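Local structure of separin (Saccharomyces cerevisiae, 5U1T) at residues N426-S431 / L470-D475; I1191-Q1196 / Y1220-R1225; W1371-F1376 / K1570-C1575. The protein is a caspase-like cysteine protease that cleaves the cohesin subunit MCD1/SCC1 at the onset of anaphase, thereby driving chromosome segregation. All coordinates share one frame; numbering follows the deposited sequence.

Contact 1 of 3, residues N426-S431 / L470-D475; sequences NDSKTS and LSFVFD
S428 and F472 bring the two backbones nearest at their end of the contact, CA to CA 8.1 Å, and S431 faces D475 at 9.6 Å between the same atoms. F472 lies in the first turn of helix 470-485, whereas residues 427-430 form a non-regular link leading into helix 431-444; it follows N426, which has a positive phi (59°), and tightens through a turn bond from T430 N to D427 O. A single aromatic side chain spans the gap. With CG anti to the backbone N (chi1 175°), F472 extends toward the link and presents its CE1 corner. S428 O approaches that corner at 3.4 Å from F472 CE1, and S431 OG at 3.6 Å from the same carbon; both oxygens lie at the ring edge, near its plane, where the weakly positive C-H groups are. S428 CB adds a van der Waals touch at CE1. In the all-helical part of the chain this is a loop between helix 408-425 and helix 431-444 meeting the start of a later helix, and M464 and N467 also pack on F472. The two oxygens are tied together, since S431 OG donates to S428 O at 3.1 Å from 46° above the carbonyl plane. Replacing S431 with an alanine removes this hydroxyl and is likely to leave S428 O without that donor and the F472 edge with one polar neighbour fewer.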
# COMPACT_ATOMS: atom_id res chain seq x y z
N ASN A 426 20.76 21.97 -36.27
CA ASN A 426 19.46 21.39 -36.59
C ASN A 426 19.38 19.94 -36.17
O ASN A 426 18.91 19.09 -36.91
CB ASN A 426 19.20 21.52 -38.10
CG ASN A 426 17.75 21.28 -38.47
OD1 ASN A 426 17.40 21.28 -39.65
ND2 ASN A 426 16.88 21.08 -37.46
N ASP A 427 19.87 19.64 -34.98
CA ASP A 427 19.77 18.26 -34.52
C ASP A 427 18.97 18.22 -33.23
O ASP A 427 19.53 18.39 -32.15
CB ASP A 427 21.15 17.65 -34.33
CG ASP A 427 21.22 16.22 -34.81
OD1 ASP A 427 20.40 15.37 -34.37
OD2 ASP A 427 22.10 15.97 -35.67
N SER A 428 17.65 18.02 -33.36
CA SER A 428 16.75 17.98 -32.21
C SER A 428 17.09 16.81 -31.26
O SER A 428 16.56 16.72 -30.15
CB SER A 428 15.28 17.89 -32.67
OG SER A 428 14.93 16.56 -33.02
N LYS A 429 17.99 15.92 -31.70
CA LYS A 429 18.51 14.88 -30.83
C LYS A 429 19.59 15.44 -29.87
O LYS A 429 19.80 14.90 -28.78
CB LYS A 429 19.08 13.72 -31.66
CG LYS A 429 18.18 13.28 -32.81
CD LYS A 429 17.23 12.15 -32.42
CE LYS A 429 16.23 11.82 -33.54
NZ LYS A 429 15.16 12.87 -33.71
N THR A 430 20.25 16.54 -30.26
CA THR A 430 21.30 17.18 -29.45
C THR A 430 20.80 17.96 -28.22
O THR A 430 21.56 18.15 -27.26
CB THR A 430 22.15 18.20 -30.29
OG1 THR A 430 23.50 18.19 -29.83
CG2 THR A 430 21.61 19.64 -30.18
N SER A 431 19.55 18.41 -28.24
CA SER A 431 19.13 19.53 -27.38
C SER A 431 19.33 19.29 -25.88
O SER A 431 19.28 20.26 -25.10
CB SER A 431 17.66 19.91 -27.66
OG SER A 431 16.83 18.77 -27.86
N LEU A 470 4.66 15.21 -29.91
CA LEU A 470 4.43 15.52 -28.50
C LEU A 470 5.62 15.07 -27.66
O LEU A 470 5.99 15.74 -26.70
CB LEU A 470 3.15 14.86 -28.01
CG LEU A 470 2.66 15.20 -26.61
CD1 LEU A 470 2.11 16.60 -26.57
CD2 LEU A 470 1.62 14.19 -26.13
N SER A 471 6.23 13.94 -28.01
CA SER A 471 7.37 13.43 -27.25
C SER A 471 8.52 14.42 -27.19
O SER A 471 9.07 14.63 -26.12
CB SER A 471 7.87 12.09 -27.82
OG SER A 471 7.85 12.06 -29.25
N PHE A 472 8.83 15.08 -28.28
CA PHE A 472 9.92 16.02 -28.25
C PHE A 472 9.66 17.25 -27.40
O PHE A 472 10.50 17.69 -26.67
CB PHE A 472 10.35 16.46 -29.64
CG PHE A 472 11.38 17.53 -29.61
CD1 PHE A 472 12.69 17.21 -29.40
CD2 PHE A 472 11.03 18.84 -29.73
CE1 PHE A 472 13.64 18.19 -29.33
CE2 PHE A 472 11.98 19.82 -29.65
CZ PHE A 472 13.29 19.49 -29.46
N VAL A 473 8.46 17.80 -27.49
CA VAL A 473 8.14 19.00 -26.76
C VAL A 473 8.01 18.77 -25.28
O VAL A 473 8.22 19.66 -24.50
CB VAL A 473 6.92 19.70 -27.33
CG1 VAL A 473 5.74 18.78 -27.38
CG2 VAL A 473 6.58 20.91 -26.51
N PHE A 474 7.65 17.56 -24.88
CA PHE A 474 7.55 17.24 -23.49
C PHE A 474 8.94 17.07 -22.94
O PHE A 474 9.27 17.55 -21.89
CB PHE A 474 6.77 15.97 -23.31
CG PHE A 474 5.51 16.17 -22.58
CD1 PHE A 474 5.51 16.27 -21.23
CD2 PHE A 474 4.35 16.31 -23.26
CE1 PHE A 474 4.36 16.48 -20.54
CE2 PHE A 474 3.19 16.52 -22.59
CZ PHE A 474 3.19 16.61 -21.23
N ASP A 475 9.75 16.37 -23.69
CA ASP A 475 11.12 16.11 -23.37
C ASP A 475 11.88 17.40 -23.20
O ASP A 475 12.65 17.55 -22.28
CB ASP A 475 11.68 15.29 -24.51
CG ASP A 475 13.03 14.79 -24.25
OD1 ASP A 475 13.42 14.70 -23.09
OD2 ASP A 475 13.72 14.45 -25.21

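Contact 2 of 3, residues I1191-Q1196 / Y1220-R1225; sequences INESNQ and YDLDKR
R1225 NH1 donates to E1193 OE1 at 3.0 Å, the one hydrogen bond between residues 1191-1196 and 1220-1225, and their salt bridge. The N-H...O angle of 131° shows a bond well short of straight. OE1 is met on its syn side, yet the donor stands out of the carboxylate plane, and the acceptor in turn is tilted from the guanidinium plane; the two flat groups are steeply inclined to each other, so this is not a flat two-pronged pairing. R1225 reaches the carboxylate because its chain bends at chi3 (42°), while E1193 runs extended beyond CG and crosses it at about a right angle. S1189, one turn before E1193 on the same helix, makes weak hydrogen bonds with both E1193 OE2 and R1225 NH2, and so weakly touches both members of the pair.

The two six-residue stretches run antiparallel, 158° between directions, their axes 10.2 Å apart at closest approach. Helix 1180-1198 and helix 1209-1237 thus form a helical hairpin within the separase C50 protease region, joined by a connection that includes the short helix 1200-1203. L1222 fills the space between them. L1222 CD1 rests on the S1194 backbone, 3.4 Å from S1194 N, with S1194 CB beside it. L1222 CD2 meets E1193 at 3.8 Å from E1193 CB and 3.5 Å from E1193 OE1, so the two branches are shared between neighbouring residues and one methyl lies against the ion pair. L1580 covers both S1194 and L1222. The hydroxyl of the buried S1194 is bonded to R1219 NH2, and the S1194 side chain is about 9 Å from that of C1497, the active-site cysteine by similarity.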
# COMPACT_ATOMS: atom_id res chain seq x y z
N ILE A 1191 -30.03 -10.92 34.42
CA ILE A 1191 -28.81 -10.23 34.85
C ILE A 1191 -28.71 -8.78 34.36
O ILE A 1191 -28.46 -7.86 35.16
CB ILE A 1191 -27.56 -10.99 34.39
CG1 ILE A 1191 -27.36 -12.23 35.25
CG2 ILE A 1191 -26.33 -10.11 34.48
CD1 ILE A 1191 -26.28 -13.14 34.74
N ASN A 1192 -28.91 -8.55 33.06
CA ASN A 1192 -28.85 -7.20 32.52
C ASN A 1192 -29.95 -6.29 33.09
O ASN A 1192 -29.80 -5.09 33.10
CB ASN A 1192 -28.92 -7.22 30.99
CG ASN A 1192 -27.70 -7.88 30.37
OD1 ASN A 1192 -26.57 -7.69 30.83
ND2 ASN A 1192 -27.93 -8.66 29.32
N GLU A 1193 -31.05 -6.87 33.56
CA GLU A 1193 -32.12 -6.07 34.16
C GLU A 1193 -31.78 -5.68 35.59
O GLU A 1193 -31.88 -4.52 35.97
CB GLU A 1193 -33.46 -6.81 34.14
CG GLU A 1193 -34.21 -6.74 32.81
CD GLU A 1193 -35.44 -7.65 32.79
OE1 GLU A 1193 -36.21 -7.65 33.78
OE2 GLU A 1193 -35.64 -8.37 31.78
N SER A 1194 -31.42 -6.67 36.40
CA SER A 1194 -30.96 -6.40 37.75
C SER A 1194 -29.74 -5.46 37.74
O SER A 1194 -29.66 -4.55 38.56
CB SER A 1194 -30.61 -7.70 38.48
OG SER A 1194 -30.12 -7.43 39.78
N ASN A 1195 -28.82 -5.67 36.81
CA ASN A 1195 -27.66 -4.79 36.67
C ASN A 1195 -28.14 -3.36 36.52
O ASN A 1195 -27.69 -2.46 37.24
CB ASN A 1195 -26.80 -5.20 35.48
CG ASN A 1195 -25.70 -6.16 35.87
OD1 ASN A 1195 -25.56 -6.51 37.02
ND2 ASN A 1195 -24.93 -6.60 34.89
N GLN A 1196 -29.08 -3.19 35.60
CA GLN A 1196 -29.78 -1.95 35.38
C GLN A 1196 -30.35 -1.32 36.66
O GLN A 1196 -30.15 -0.12 36.91
CB GLN A 1196 -30.91 -2.19 34.39
CG GLN A 1196 -31.94 -1.13 34.37
CD GLN A 1196 -31.58 -0.09 33.36
OE1 GLN A 1196 -31.19 -0.43 32.23
NE2 GLN A 1196 -31.68 1.19 33.74
N TYR A 1220 -37.19 -8.15 43.76
CA TYR A 1220 -37.72 -9.39 44.32
C TYR A 1220 -38.26 -10.28 43.18
O TYR A 1220 -38.24 -11.51 43.26
CB TYR A 1220 -38.82 -9.11 45.35
CG TYR A 1220 -38.34 -9.11 46.79
CD1 TYR A 1220 -37.85 -7.95 47.40
CD2 TYR A 1220 -38.40 -10.28 47.57
CE1 TYR A 1220 -37.43 -7.95 48.74
CE2 TYR A 1220 -37.98 -10.29 48.92
CZ TYR A 1220 -37.48 -9.11 49.50
OH TYR A 1220 -37.06 -9.10 50.83
N ASP A 1221 -38.72 -9.63 42.12
CA ASP A 1221 -39.25 -10.33 40.97
C ASP A 1221 -38.15 -10.92 40.10
O ASP A 1221 -38.28 -12.02 39.56
CB ASP A 1221 -40.08 -9.38 40.14
CG ASP A 1221 -41.06 -10.09 39.29
OD1 ASP A 1221 -40.68 -10.50 38.17
OD2 ASP A 1221 -42.20 -10.27 39.76
N LEU A 1222 -37.08 -10.16 39.96
CA LEU A 1222 -35.90 -10.62 39.26
C LEU A 1222 -35.28 -11.78 40.01
O LEU A 1222 -34.77 -12.72 39.40
CB LEU A 1222 -34.91 -9.46 39.10
CG LEU A 1222 -35.23 -8.48 37.98
CD1 LEU A 1222 -34.37 -7.21 38.08
CD2 LEU A 1222 -35.02 -9.17 36.64
N ASP A 1223 -35.33 -11.72 41.34
CA ASP A 1223 -34.78 -12.78 42.17
C ASP A 1223 -35.56 -14.08 41.97
O ASP A 1223 -34.96 -15.15 41.90
CB ASP A 1223 -34.77 -12.37 43.65
CG ASP A 1223 -34.03 -13.36 44.55
OD1 ASP A 1223 -32.78 -13.34 44.58
OD2 ASP A 1223 -34.71 -14.15 45.25
N LYS A 1224 -36.89 -13.99 41.86
CA LYS A 1224 -37.70 -15.20 41.69
C LYS A 1224 -37.52 -15.79 40.31
O LYS A 1224 -37.49 -17.02 40.16
CB LYS A 1224 -39.20 -14.93 41.93
CG LYS A 1224 -40.06 -16.21 41.87
CD LYS A 1224 -41.55 -15.90 42.11
CE LYS A 1224 -42.42 -17.16 42.30
NZ LYS A 1224 -43.55 -17.04 43.34
N ARG A 1225 -37.41 -14.92 39.30
CA ARG A 1225 -37.17 -15.38 37.94
C ARG A 1225 -35.87 -16.18 37.88
O ARG A 1225 -35.82 -17.23 37.22
CB ARG A 1225 -37.12 -14.21 36.98
CG ARG A 1225 -38.47 -13.58 36.72
CD ARG A 1225 -38.34 -12.35 35.83
NE ARG A 1225 -37.40 -12.53 34.72
CZ ARG A 1225 -37.03 -11.55 33.89
NH1 ARG A 1225 -37.51 -10.32 34.04
NH2 ARG A 1225 -36.17 -11.79 32.91

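Contact 3 of 3, residues W1371-F1376 / K1570-C1575; sequences WECLSF and KSRGVC
C1373 and R1572 supply the principal touch, a thiol lying over one face of a guanidinium group. C1373 SG sits 3.4 Å from R1572 NE and 3.8 Å from R1572 CD, which places the sulfur over the root of the group, where the aliphatic chain passes into it. R1572 gets there by running extended through chi2 (-167°) and then bending at chi3 (133°), which sets NE, and the guanidinium beyond it, under the sulfur.

Van der Waals packing supplies the second touch: R1572 NH1 lies 4.1 Å from E1372 CB, at an oblique slant. The geometry is that of loose side-chain contact, without a hydrogen bond between the segments.

Charge plays a more distant part. E1372 OE1 is 5.2 Å from R1572 NH2, too far for an ion pair though probably close enough for some electrostatic attraction. Because the glutamate chain bends at chi2 (89°), its carboxylate is carried off to R1384, with which OE2 forms a salt bridge. R1572 has its own polar mate as well: NE donates to the backbone oxygen of G1582, which probably limits rotation of the group, while C1373 SG covers one face.

In the fold, residues 1371-1376 belong to the connection between the parallel strands 1353-1362 and 1382-1385, and begin with a 3-10 turn. E1372 packs on I1382 of the latter strand, and L1374 on helix 1209-1237. Residues 1570-1575 continue from helix 1564-1571; S1571 and V1574 lean on helix 1534-1548, and A1583 touches C1373 ahead of strand 1585-1589.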
# COMPACT_ATOMS: atom_id res chain seq x y z
N TRP A 1371 -23.44 -22.05 38.99
CA TRP A 1371 -23.55 -23.49 39.20
C TRP A 1371 -23.60 -23.84 40.68
O TRP A 1371 -24.39 -24.69 41.10
CB TRP A 1371 -22.38 -24.22 38.53
CG TRP A 1371 -22.35 -24.06 37.06
CD1 TRP A 1371 -21.44 -23.34 36.34
CD2 TRP A 1371 -23.27 -24.60 36.11
NE1 TRP A 1371 -21.73 -23.41 35.02
CE2 TRP A 1371 -22.85 -24.17 34.84
CE3 TRP A 1371 -24.40 -25.43 36.20
CZ2 TRP A 1371 -23.52 -24.54 33.67
CZ3 TRP A 1371 -25.07 -25.78 35.03
CH2 TRP A 1371 -24.63 -25.33 33.79
N GLU A 1372 -22.77 -23.15 41.45
CA GLU A 1372 -22.58 -23.47 42.85
C GLU A 1372 -23.86 -23.30 43.66
O GLU A 1372 -23.93 -23.72 44.80
CB GLU A 1372 -21.46 -22.60 43.44
CG GLU A 1372 -20.09 -22.81 42.78
CD GLU A 1372 -19.84 -21.89 41.56
OE1 GLU A 1372 -20.81 -21.31 41.02
OE2 GLU A 1372 -18.67 -21.74 41.15
N CYS A 1373 -24.90 -22.73 43.07
CA CYS A 1373 -26.13 -22.54 43.81
C CYS A 1373 -27.22 -23.57 43.47
O CYS A 1373 -28.29 -23.56 44.08
CB CYS A 1373 -26.62 -21.12 43.61
SG CYS A 1373 -25.44 -19.95 44.45
N LEU A 1374 -26.94 -24.47 42.53
CA LEU A 1374 -27.79 -25.64 42.33
C LEU A 1374 -27.87 -26.45 43.64
O LEU A 1374 -26.89 -26.54 44.39
CB LEU A 1374 -27.27 -26.50 41.18
CG LEU A 1374 -27.33 -25.78 39.83
CD1 LEU A 1374 -26.94 -26.69 38.67
CD2 LEU A 1374 -28.70 -25.19 39.61
N SER A 1375 -29.03 -27.03 43.92
CA SER A 1375 -29.27 -27.65 45.23
C SER A 1375 -28.27 -28.78 45.57
O SER A 1375 -27.93 -28.97 46.74
CB SER A 1375 -30.69 -28.18 45.33
OG SER A 1375 -30.89 -29.25 44.41
N PHE A 1376 -27.79 -29.48 44.54
CA PHE A 1376 -26.79 -30.51 44.76
C PHE A 1376 -25.36 -29.98 44.76
O PHE A 1376 -24.42 -30.75 44.90
CB PHE A 1376 -26.94 -31.62 43.71
CG PHE A 1376 -26.82 -31.17 42.27
CD1 PHE A 1376 -25.58 -31.14 41.64
CD2 PHE A 1376 -27.94 -30.82 41.53
CE1 PHE A 1376 -25.46 -30.74 40.29
CE2 PHE A 1376 -27.83 -30.41 40.19
CZ PHE A 1376 -26.59 -30.37 39.57
N LYS A 1570 -21.70 -21.13 53.27
CA LYS A 1570 -22.43 -20.94 54.51
C LYS A 1570 -22.88 -19.47 54.64
O LYS A 1570 -23.78 -19.18 55.41
CB LYS A 1570 -21.57 -21.36 55.71
CG LYS A 1570 -22.32 -22.15 56.81
CD LYS A 1570 -23.10 -23.36 56.26
CE LYS A 1570 -23.59 -24.31 57.38
NZ LYS A 1570 -24.15 -23.55 58.56
N SER A 1571 -22.28 -18.57 53.88
CA SER A 1571 -22.58 -17.14 54.01
C SER A 1571 -23.58 -16.59 52.99
O SER A 1571 -24.03 -15.45 53.13
CB SER A 1571 -21.30 -16.30 53.91
OG SER A 1571 -20.40 -16.59 54.96
N ARG A 1572 -23.91 -17.37 51.97
CA ARG A 1572 -24.86 -16.90 50.96
C ARG A 1572 -26.20 -16.53 51.61
O ARG A 1572 -26.77 -15.47 51.32
CB ARG A 1572 -25.06 -17.97 49.87
CG ARG A 1572 -23.78 -18.32 49.10
CD ARG A 1572 -24.05 -19.12 47.84
NE ARG A 1572 -23.30 -18.55 46.72
CZ ARG A 1572 -22.16 -19.04 46.25
NH1 ARG A 1572 -21.64 -20.14 46.77
NH2 ARG A 1572 -21.56 -18.44 45.25
N GLY A 1573 -26.68 -17.40 52.50
CA GLY A 1573 -27.99 -17.25 53.11
C GLY A 1573 -28.30 -15.95 53.83
O GLY A 1573 -29.48 -15.63 54.02
N VAL A 1574 -27.29 -15.18 54.25
CA VAL A 1574 -27.55 -13.95 54.98
C VAL A 1574 -28.19 -12.88 54.09
O VAL A 1574 -28.84 -11.97 54.59
CB VAL A 1574 -26.27 -13.36 55.62
CG1 VAL A 1574 -25.71 -14.32 56.65
CG2 VAL A 1574 -25.23 -13.04 54.56
N CYS A 1575 -28.03 -13.00 52.79
CA CYS A 1575 -28.59 -12.01 51.89
C CYS A 1575 -30.09 -12.09 51.84
O CYS A 1575 -30.64 -13.15 51.87
CB CYS A 1575 -28.04 -12.22 50.50
SG CYS A 1575 -26.28 -11.96 50.31

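How the contacts relate
The three contacts follow one another along the chain without overlap. Contact 1 belongs to the helical region and lies on the other side of the chain's centre from the rest, its centre 86 Å from that of contact 2 and 95 Å from that of contact 3. Contacts 2 and 3 are neighbours in the protease region: centres 17 Å apart, nearest atoms about 8 Å, without touching. Helix 1209-1237 links them, providing one side of contact 2 and packing against L1374 and F1376 of contact 3. The segment around 1579-1583 does likewise, meeting D1223, S1194 and L1222 on one side and R1572 and C1373 on the other. Local packing in the helical region is therefore structurally remote from that near C1497.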